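Local coordinates for succinylglutamate desuccinylase/aspartoacylase (PDB 3LWU), which binds a zinc ion and probably works as a hydrolase of the succinylglutamate desuccinylase/aspartoacylase family, acting on ester bonds, at residues A160-S165 with L174-Q179; T219-N224 with N384-Q389; S152-T157 with F235-Q240. All coordinates share one frame; numbering follows the deposited sequence.

Contact 1 of 3, residues A160-S165 with L174-Q179; sequences ARLTHS and LAVNLQ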
loop_
_atom_site.group_PDB
_atom_site.type_symbol
_atom_site.label_atom_id
_atom_site.label_comp_id
_atom_site.label_asym_id
_atom_site.label_seq_id
_atom_site.Cartn_x
_atom_site.Cartn_y
_atom_site.Cartn_z
ATOM N N ALA A 160 19.884 -21.703 -16.115
ATOM C CA ALA A 160 20.592 -20.751 -16.965
ATOM C C ALA A 160 19.975 -19.352 -16.907
ATOM O O ALA A 160 20.676 -18.371 -17.069
ATOM C CB ALA A 160 20.658 -21.261 -18.466
ATOM N N ARG A 161 18.665 -19.255 -16.679
ATOM C CA ARG A 161 18.006 -17.951 -16.586
ATOM C C ARG A 161 18.585 -17.129 -15.427
ATOM O O ARG A 161 18.505 -15.895 -15.432
ATOM C CB ARG A 161 16.478 -18.077 -16.436
ATOM C CG ARG A 161 15.687 -18.521 -17.684
ATOM C CD ARG A 161 15.431 -17.392 -18.700
ATOM N NE ARG A 161 14.610 -16.306 -18.136
ATOM C CZ ARG A 161 14.618 -15.030 -18.546
ATOM N NH1 ARG A 161 15.427 -14.643 -19.531
ATOM N NH2 ARG A 161 13.826 -14.116 -17.943
ATOM N N LEU A 162 19.169 -17.801 -14.436
ATOM C CA LEU A 162 19.710 -17.104 -13.270
ATOM C C LEU A 162 20.991 -16.302 -13.516
ATOM O O LEU A 162 21.411 -15.542 -12.647
ATOM C CB LEU A 162 19.948 -18.080 -12.114
ATOM C CG LEU A 162 18.719 -18.728 -11.486
ATOM C CD1 LEU A 162 19.127 -19.774 -10.422
ATOM C CD2 LEU A 162 17.840 -17.662 -10.862
ATOM N N THR A 163 21.617 -16.458 -14.669
ATOM C CA THR A 163 22.893 -15.825 -14.910
ATOM C C THR A 163 22.904 -15.014 -16.211
ATOM O O THR A 163 23.974 -14.770 -16.767
ATOM C CB THR A 163 24.029 -16.891 -14.937
ATOM O OG1 THR A 163 23.765 -17.841 -15.973
ATOM C CG2 THR A 163 24.137 -17.633 -13.572
ATOM N N HIS A 164 21.729 -14.592 -16.693
ATOM C CA HIS A 164 21.661 -13.627 -17.810
ATOM C C HIS A 164 22.349 -12.311 -17.359
ATOM O O HIS A 164 22.237 -11.924 -16.186
ATOM C CB HIS A 164 20.199 -13.422 -18.307
ATOM C CG HIS A 164 19.811 -14.350 -19.424
ATOM N ND1 HIS A 164 20.440 -14.335 -20.661
ATOM C CD2 HIS A 164 18.895 -15.349 -19.484
ATOM C CE1 HIS A 164 19.925 -15.282 -21.431
ATOM N NE2 HIS A 164 18.987 -15.914 -20.740
ATOM N N SER A 165 23.088 -11.653 -18.255
ATOM C CA SER A 165 24.062 -10.628 -17.837
ATOM C C SER A 165 23.417 -9.274 -17.404
ATOM O O SER A 165 23.979 -8.551 -16.549
ATOM C CB SER A 165 25.172 -10.448 -18.907
ATOM O OG SER A 165 24.782 -9.567 -19.956
ATOM N N LEU A 174 12.647 -15.683 -8.193
ATOM C CA LEU A 174 11.861 -16.551 -7.325
ATOM C C LEU A 174 11.295 -17.757 -8.125
ATOM O O LEU A 174 11.526 -18.917 -7.769
ATOM C CB LEU A 174 10.720 -15.762 -6.673
ATOM C CG LEU A 174 9.670 -16.633 -5.942
ATOM C CD1 LEU A 174 10.258 -17.301 -4.720
ATOM C CD2 LEU A 174 8.474 -15.809 -5.606
ATOM N N ALA A 175 10.603 -17.454 -9.221
ATOM C CA ALA A 175 9.845 -18.453 -9.968
ATOM C C ALA A 175 10.795 -19.505 -10.528
ATOM O O ALA A 175 10.549 -20.702 -10.364
ATOM C CB ALA A 175 9.014 -17.792 -11.041
ATOM N N VAL A 176 11.908 -19.058 -11.113
ATOM C CA VAL A 176 12.902 -19.937 -11.665
ATOM C C VAL A 176 13.505 -20.901 -10.619
ATOM O O VAL A 176 13.672 -22.092 -10.906
ATOM C CB VAL A 176 14.008 -19.126 -12.393
ATOM C CG1 VAL A 176 15.231 -19.960 -12.638
ATOM C CG2 VAL A 176 13.465 -18.605 -13.690
ATOM N N ASN A 177 13.824 -20.401 -9.420
ATOM C CA ASN A 177 14.399 -21.241 -8.375
ATOM C C ASN A 177 13.410 -22.337 -7.959
ATOM O O ASN A 177 13.782 -23.486 -7.732
ATOM C CB ASN A 177 14.748 -20.390 -7.140
ATOM C CG ASN A 177 16.121 -19.791 -7.210
ATOM O OD1 ASN A 177 16.287 -18.567 -7.331
ATOM N ND2 ASN A 177 17.111 -20.620 -7.083
ATOM N N LEU A 178 12.135 -21.979 -7.866
ATOM C CA LEU A 178 11.111 -22.973 -7.531
ATOM C C LEU A 178 10.928 -23.994 -8.652
ATOM O O LEU A 178 10.760 -25.182 -8.397
ATOM C CB LEU A 178 9.782 -22.307 -7.217
ATOM C CG LEU A 178 9.803 -21.336 -6.009
ATOM C CD1 LEU A 178 8.430 -20.702 -5.823
ATOM C CD2 LEU A 178 10.288 -21.978 -4.690
ATOM N N GLN A 179 10.957 -23.514 -9.890
ATOM C CA GLN A 179 10.658 -24.306 -11.057
ATOM C C GLN A 179 11.769 -25.339 -11.274
ATOM O O GLN A 179 11.490 -26.499 -11.690
ATOM C CB GLN A 179 10.508 -23.369 -12.273
ATOM C CG GLN A 179 10.079 -24.029 -13.577
ATOM C CD GLN A 179 9.759 -23.026 -14.710
ATOM O OE1 GLN A 179 9.459 -21.849 -14.476
ATOM N NE2 GLN A 179 9.797 -23.512 -15.941
#
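Leu162, in the loop after helix 143-160, meets Val176 on helix 170-182, their side chains sliding past each other in opposite directions. Val176 CG1 lies 3.9 Å from Leu162 CG and is just as near Leu162 CD2. Its other methyl serves a different partner: Val176 CG2 stands 4.1 Å from Arg161 CB, touching the root of the arginine. Val176 can divide its methyls in this way because CG1 is set anti to the backbone N (chi1 164°) while CG2 lies beside that N. Asn177, one residue further along the helix, crosses the leucine side chain at about a right angle. No hydrogen bond joins the segments, and the fit rests on van der Waals contact. An alanine at Leu162 would remove both methyls and is likely to open a gap beside Val176 and strip the Asn177 side chain of its apolar neighbour. The Arg161 side chain lies about 6 Å from a bound sulfate, probably from the crystallisation liquor. Apolar packing of a loop against the following helix is the pattern here, within a helix-loop-helix connection between helices 143-160 and 170-182 of the catalytic domain.

Contact 2 of 3, residues T219-N224 with N384-Q389; sequences TLIIPN and NVFPLQ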
loop_
_atom_site.group_PDB
_atom_site.type_symbol
_atom_site.label_atom_id
_atom_site.label_comp_id
_atom_site.label_asym_id
_atom_site.label_seq_id
_atom_site.Cartn_x
_atom_site.Cartn_y
_atom_site.Cartn_z
ATOM N N THR A 219 -13.413 -29.425 -9.754
ATOM C CA THR A 219 -12.228 -29.427 -10.599
ATOM C C THR A 219 -12.444 -28.641 -11.909
ATOM O O THR A 219 -13.430 -28.839 -12.617
ATOM C CB THR A 219 -11.876 -30.873 -11.012
ATOM O OG1 THR A 219 -11.621 -31.641 -9.839
ATOM C CG2 THR A 219 -10.654 -30.908 -11.930
ATOM N N LEU A 220 -11.487 -27.777 -12.221
ATOM C CA LEU A 220 -11.414 -27.086 -13.495
ATOM C C LEU A 220 -10.465 -27.853 -14.424
ATOM O O LEU A 220 -9.310 -28.096 -14.079
ATOM C CB LEU A 220 -10.888 -25.666 -13.290
ATOM C CG LEU A 220 -11.876 -24.824 -12.493
ATOM C CD1 LEU A 220 -11.190 -23.723 -11.707
ATOM C CD2 LEU A 220 -12.938 -24.286 -13.402
ATOM N N ILE A 221 -10.955 -28.223 -15.593
ATOM C CA ILE A 221 -10.191 -29.006 -16.538
ATOM C C ILE A 221 -9.536 -28.038 -17.466
ATOM O O ILE A 221 -10.218 -27.362 -18.208
ATOM C CB ILE A 221 -11.098 -29.974 -17.347
ATOM C CG1 ILE A 221 -11.942 -30.819 -16.383
ATOM C CG2 ILE A 221 -10.252 -30.854 -18.214
ATOM C CD1 ILE A 221 -12.986 -31.718 -17.050
ATOM N N ILE A 222 -8.214 -27.955 -17.423
ATOM C CA ILE A 222 -7.486 -26.962 -18.196
ATOM C C ILE A 222 -6.821 -27.578 -19.457
ATOM O O ILE A 222 -6.457 -28.748 -19.468
ATOM C CB ILE A 222 -6.488 -26.185 -17.311
ATOM C CG1 ILE A 222 -5.301 -27.042 -16.881
ATOM C CG2 ILE A 222 -7.204 -25.652 -16.046
ATOM C CD1 ILE A 222 -4.310 -26.302 -15.968
ATOM N N PRO A 223 -6.707 -26.793 -20.537
ATOM C CA PRO A 223 -6.049 -27.275 -21.749
ATOM C C PRO A 223 -4.518 -27.160 -21.678
ATOM O O PRO A 223 -3.948 -26.783 -20.638
ATOM C CB PRO A 223 -6.596 -26.325 -22.824
ATOM C CG PRO A 223 -6.714 -25.011 -22.096
ATOM C CD PRO A 223 -7.136 -25.380 -20.680
ATOM N N ASN A 224 -3.883 -27.492 -22.799
ATOM C CA ASN A 224 -2.441 -27.427 -22.993
ATOM C C ASN A 224 -2.039 -26.020 -23.403
ATOM O O ASN A 224 -1.995 -25.704 -24.581
ATOM C CB ASN A 224 -2.041 -28.381 -24.113
ATOM C CG ASN A 224 -0.539 -28.457 -24.290
ATOM O OD1 ASN A 224 0.223 -27.855 -23.494
ATOM N ND2 ASN A 224 -0.092 -29.215 -25.305
ATOM N N ASN A 384 -22.078 -25.046 -16.794
ATOM C CA ASN A 384 -22.002 -26.320 -17.507
ATOM C C ASN A 384 -21.228 -27.365 -16.679
ATOM O O ASN A 384 -20.308 -28.022 -17.173
ATOM C CB ASN A 384 -21.391 -26.100 -18.897
ATOM C CG ASN A 384 -22.277 -25.214 -19.777
ATOM O OD1 ASN A 384 -23.491 -25.328 -19.744
ATOM N ND2 ASN A 384 -21.676 -24.342 -20.547
ATOM N N VAL A 385 -21.608 -27.471 -15.407
ATOM C CA VAL A 385 -20.964 -28.359 -14.456
ATOM C C VAL A 385 -21.518 -29.759 -14.666
ATOM O O VAL A 385 -22.652 -29.928 -15.064
ATOM C CB VAL A 385 -21.220 -27.876 -13.004
ATOM C CG1 VAL A 385 -20.590 -28.792 -11.981
ATOM C CG2 VAL A 385 -20.683 -26.470 -12.816
ATOM N N PHE A 386 -20.689 -30.762 -14.414
ATOM C CA PHE A 386 -21.073 -32.169 -14.516
ATOM C C PHE A 386 -20.337 -33.023 -13.478
ATOM O O PHE A 386 -19.257 -32.648 -13.028
ATOM C CB PHE A 386 -20.762 -32.690 -15.927
ATOM C CG PHE A 386 -19.383 -32.336 -16.421
ATOM C CD1 PHE A 386 -18.284 -33.109 -16.075
ATOM C CD2 PHE A 386 -19.186 -31.240 -17.246
ATOM C CE1 PHE A 386 -17.009 -32.787 -16.541
ATOM C CE2 PHE A 386 -17.921 -30.919 -17.731
ATOM C CZ PHE A 386 -16.825 -31.687 -17.364
ATOM N N PRO A 387 -20.918 -34.175 -13.090
ATOM C CA PRO A 387 -20.188 -35.101 -12.217
ATOM C C PRO A 387 -18.943 -35.656 -12.907
ATOM O O PRO A 387 -18.993 -35.961 -14.081
ATOM C CB PRO A 387 -21.206 -36.226 -11.957
ATOM C CG PRO A 387 -22.551 -35.623 -12.306
ATOM C CD PRO A 387 -22.247 -34.708 -13.452
ATOM N N LEU A 388 -17.832 -35.734 -12.178
ATOM C CA LEU A 388 -16.581 -36.298 -12.692
ATOM C C LEU A 388 -16.736 -37.785 -12.829
ATOM O O LEU A 388 -16.203 -38.400 -13.762
ATOM C CB LEU A 388 -15.411 -36.087 -11.706
ATOM C CG LEU A 388 -14.601 -34.795 -11.690
ATOM C CD1 LEU A 388 -13.379 -34.968 -10.762
ATOM C CD2 LEU A 388 -14.174 -34.398 -13.093
ATOM N N GLN A 389 -17.460 -38.351 -11.870
ATOM C CA GLN A 389 -17.443 -39.784 -11.610
ATOM C C GLN A 389 -18.869 -40.328 -11.507
ATOM O O GLN A 389 -19.201 -41.031 -10.540
ATOM C CB GLN A 389 -16.659 -40.028 -10.303
ATOM C CG GLN A 389 -15.290 -40.664 -10.489
ATOM C CD GLN A 389 -15.324 -42.135 -10.192
ATOM O OE1 GLN A 389 -14.891 -42.565 -9.122
ATOM N NE2 GLN A 389 -15.876 -42.923 -11.121
#
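Ile221 meets Phe386, and Thr219 meets Leu388, across the strand that lies between their backbones. That strand, 303-306, runs parallel to strand 218-222 and antiparallel to strand 386-387, so the local beta pairing is mixed and the contact links the strands flanking 303-306. The CA atoms of Thr219 and Leu388 remain 8.4 Å apart, and side chains alone bridge the gap. The strand 218-222 half is the tightly packed one. Thr219 and Ile221 are buried, with backbone bonds to Phe303 and Cys305 on the intervening strand, and Thr219 also packs on Leu201 and Cys203 of strand 196-204. Ile221 points toward the later segment with CG1 anti to its carbonyl carbon (chi1 -53°), and beyond it the extended chain delivers CD1 to the aromatic ring.

The other half is looser. Phe386 and Leu388 are only partly exposed, but both touch a crystal neighbour, and Pro387 between them is exposed. Phe386 holds its ring in the crowded position between backbone N and carbonyl carbon (chi1 47°), which brings the CZ end of the ring to Ile221. Thr219 and Leu388 come together at about a right angle, and both side chains also touch Ala211. Thr219 OG1 lies 3.9 Å from Leu388 CD1, a van der Waals neighbour and not a hydrogen-bond partner. At the ring, the isoleucine methyl arrives at the edge, near the ring plane, with Ile221 CD1 3.9 Å from Phe386 CZ and 4.2 Å from Phe386 CE1.

Contact 3 of 3, residues S152-T157 with F235-Q240; sequences SMLVET and FCPWWQ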
loop_
_atom_site.group_PDB
_atom_site.type_symbol
_atom_site.label_atom_id
_atom_site.label_comp_id
_atom_site.label_asym_id
_atom_site.label_seq_id
_atom_site.Cartn_x
_atom_site.Cartn_y
_atom_site.Cartn_z
ATOM N N SER A 152 16.710 -33.344 -17.612
ATOM C CA SER A 152 17.988 -32.617 -17.443
ATOM C C SER A 152 17.995 -31.295 -18.180
ATOM O O SER A 152 18.530 -30.320 -17.662
ATOM C CB SER A 152 19.179 -33.401 -17.951
ATOM O OG SER A 152 19.174 -34.670 -17.353
HETATM N N MSE A 153 17.428 -31.282 -19.385
HETATM C CA MSE A 153 17.393 -30.079 -20.201
HETATM C C MSE A 153 16.490 -29.041 -19.569
HETATM O O MSE A 153 16.868 -27.867 -19.508
HETATM C CB MSE A 153 16.929 -30.369 -21.629
HETATM C CG MSE A 153 16.803 -29.107 -22.485
HETATM SE SE MSE A 153 15.034 -28.343 -22.487
HETATM C CE MSE A 153 14.069 -29.859 -23.315
ATOM N N LEU A 154 15.303 -29.460 -19.105
ATOM C CA LEU A 154 14.382 -28.532 -18.436
ATOM C C LEU A 154 15.025 -27.917 -17.178
ATOM O O LEU A 154 14.916 -26.703 -16.989
ATOM C CB LEU A 154 13.006 -29.165 -18.110
ATOM C CG LEU A 154 12.136 -29.635 -19.307
ATOM C CD1 LEU A 154 10.919 -30.433 -18.874
ATOM C CD2 LEU A 154 11.688 -28.482 -20.212
ATOM N N VAL A 155 15.712 -28.717 -16.359
ATOM C CA VAL A 155 16.408 -28.180 -15.196
ATOM C C VAL A 155 17.524 -27.189 -15.599
ATOM O O VAL A 155 17.549 -26.074 -15.133
ATOM C CB VAL A 155 16.926 -29.295 -14.253
ATOM C CG1 VAL A 155 17.619 -28.704 -13.016
ATOM C CG2 VAL A 155 15.766 -30.202 -13.811
ATOM N N GLU A 156 18.392 -27.547 -16.535
ATOM C CA GLU A 156 19.542 -26.684 -16.887
ATOM C C GLU A 156 19.160 -25.345 -17.509
ATOM O O GLU A 156 19.780 -24.316 -17.198
ATOM C CB GLU A 156 20.516 -27.421 -17.819
ATOM C CG GLU A 156 21.180 -28.605 -17.094
ATOM C CD GLU A 156 21.899 -29.611 -17.982
ATOM O OE1 GLU A 156 22.124 -29.338 -19.202
ATOM O OE2 GLU A 156 22.246 -30.691 -17.428
ATOM N N THR A 157 18.174 -25.367 -18.407
ATOM C CA THR A 157 17.772 -24.160 -19.127
ATOM C C THR A 157 17.059 -23.210 -18.167
ATOM O O THR A 157 17.118 -21.981 -18.297
ATOM C CB THR A 157 16.849 -24.472 -20.323
ATOM O OG1 THR A 157 15.757 -25.269 -19.866
ATOM C CG2 THR A 157 17.612 -25.211 -21.466
ATOM N N PHE A 235 3.969 -28.942 -16.701
ATOM C CA PHE A 235 3.369 -29.957 -17.595
ATOM C C PHE A 235 3.435 -29.666 -19.082
ATOM O O PHE A 235 3.477 -30.596 -19.870
ATOM C CB PHE A 235 1.916 -30.342 -17.200
ATOM C CG PHE A 235 0.832 -29.227 -17.360
ATOM C CD1 PHE A 235 0.294 -28.895 -18.624
ATOM C CD2 PHE A 235 0.243 -28.638 -16.226
ATOM C CE1 PHE A 235 -0.743 -27.938 -18.754
ATOM C CE2 PHE A 235 -0.807 -27.659 -16.334
ATOM C CZ PHE A 235 -1.292 -27.314 -17.602
ATOM N N CYS A 236 3.430 -28.392 -19.478
ATOM C CA CYS A 236 3.360 -28.069 -20.907
ATOM C C CYS A 236 4.463 -28.703 -21.728
ATOM O O CYS A 236 4.177 -29.319 -22.750
ATOM C CB CYS A 236 3.333 -26.565 -21.157
ATOM S SG CYS A 236 1.674 -25.835 -20.882
ATOM N N PRO A 237 5.727 -28.564 -21.298
ATOM C CA PRO A 237 6.781 -29.159 -22.130
ATOM C C PRO A 237 6.602 -30.640 -22.287
ATOM O O PRO A 237 6.868 -31.180 -23.390
ATOM C CB PRO A 237 8.062 -28.867 -21.344
ATOM C CG PRO A 237 7.700 -27.758 -20.407
ATOM C CD PRO A 237 6.275 -28.006 -20.059
ATOM N N TRP A 238 6.157 -31.318 -21.215
ATOM C CA TRP A 238 5.934 -32.756 -21.310
ATOM C C TRP A 238 4.736 -33.094 -22.188
ATOM O O TRP A 238 4.794 -34.058 -22.936
ATOM C CB TRP A 238 5.812 -33.418 -19.942
ATOM C CG TRP A 238 7.071 -33.350 -19.133
ATOM C CD1 TRP A 238 7.363 -32.435 -18.186
ATOM C CD2 TRP A 238 8.183 -34.224 -19.202
ATOM N NE1 TRP A 238 8.598 -32.670 -17.661
ATOM C CE2 TRP A 238 9.126 -33.771 -18.276
ATOM C CE3 TRP A 238 8.478 -35.355 -19.962
ATOM C CZ2 TRP A 238 10.342 -34.407 -18.072
ATOM C CZ3 TRP A 238 9.694 -35.981 -19.764
ATOM C CH2 TRP A 238 10.602 -35.507 -18.817
ATOM N N TRP A 239 3.669 -32.293 -22.104
ATOM C CA TRP A 239 2.466 -32.470 -22.946
ATOM C C TRP A 239 2.859 -32.317 -24.404
ATOM O O TRP A 239 2.510 -33.156 -25.247
ATOM C CB TRP A 239 1.374 -31.440 -22.576
ATOM C CG TRP A 239 -0.047 -31.896 -22.906
ATOM C CD1 TRP A 239 -0.413 -32.897 -23.786
ATOM C CD2 TRP A 239 -1.285 -31.374 -22.360
ATOM N NE1 TRP A 239 -1.782 -33.016 -23.822
ATOM C CE2 TRP A 239 -2.347 -32.100 -22.965
ATOM C CE3 TRP A 239 -1.600 -30.348 -21.440
ATOM C CZ2 TRP A 239 -3.708 -31.860 -22.649
ATOM C CZ3 TRP A 239 -2.962 -30.101 -21.144
ATOM C CH2 TRP A 239 -3.989 -30.863 -21.749
ATOM N N GLN A 240 3.634 -31.268 -24.690
ATOM C CA GLN A 240 4.136 -31.007 -26.044
ATOM C C GLN A 240 4.939 -32.185 -26.567
ATOM O O GLN A 240 4.706 -32.625 -27.695
ATOM C CB GLN A 240 5.030 -29.765 -26.103
ATOM C CG GLN A 240 4.329 -28.433 -26.004
ATOM C CD GLN A 240 5.288 -27.337 -25.474
ATOM O OE1 GLN A 240 6.519 -27.404 -25.705
ATOM N NE2 GLN A 240 4.737 -26.352 -24.727
#
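The indole of Trp238 receives one methyl of Leu154 obliquely, nearest the ring nitrogen. Leu154 CD1 is 3.4 Å from Trp238 NE1, a close approach, and 3.8 Å from Trp238 CE2. The same indole makes an edge-to-face contact with Tyr150 and also touches Phe147 and Arg151, so several residues of helix 143-160 gather round it. Trp239, the next residue, turns to other partners: Phe235 CE1 lies in plane at the edge of its ring, and Tyr206 meets it edge-to-face.

The pyrrolidine ring of Pro237 takes the second branch of the leucine. Leu154 CD2 stands 3.8 Å from Pro237 CB and 4.1 Å from Pro237 CG. Because Leu154 CG sits anti to the carbonyl carbon (chi1 -63°), the fork reaches both rings, CD1 turned chiefly to the tryptophan and CD2 to the proline. Across the interface the segments share no hydrogen bond, and all three touching residues are buried. Helix 230-247 is kinked here: Pro237 has no N-H, and neither its N nor that of Trp238 bonds to the preceding turn. Tyr150 OH hydrogen-bonds the carbonyl of Pro237.

On helix 143-160, Met153 O is gripped twice, by Thr157 N and by Thr157 OG1 at 2.8 Å, from opposite faces of the carbonyl plane. Helix 230-247 meets helix 143-160 through Pro237 and Trp238, and strand 196-204 through Phe235 and Trp239, which both touch Pro204.

How the contacts relate
Contact 3 is the fully buried one, whereas contacts 1 and 2 each combine buried side chains with partly exposed partners. All three are mainly apolar, none with a hydrogen bond across it, but elements and chemistry differ: loop on helix and largely aliphatic in contact 1, isoleucine on phenylalanine and threonine on leucine over a strand in contact 2, leucine on proline and indole between helices in contact 3. Contacts 1 and 3 adjoin along helix 143-160 and its following loop, with centres about 14 Å apart. Contact 2 lies on the opposite side of the chain's centre from contact 1, yet touches contact 3, where Ile222 packs on Phe235 and Asn224 on Trp239, linking strand 218-222 to helix 230-247.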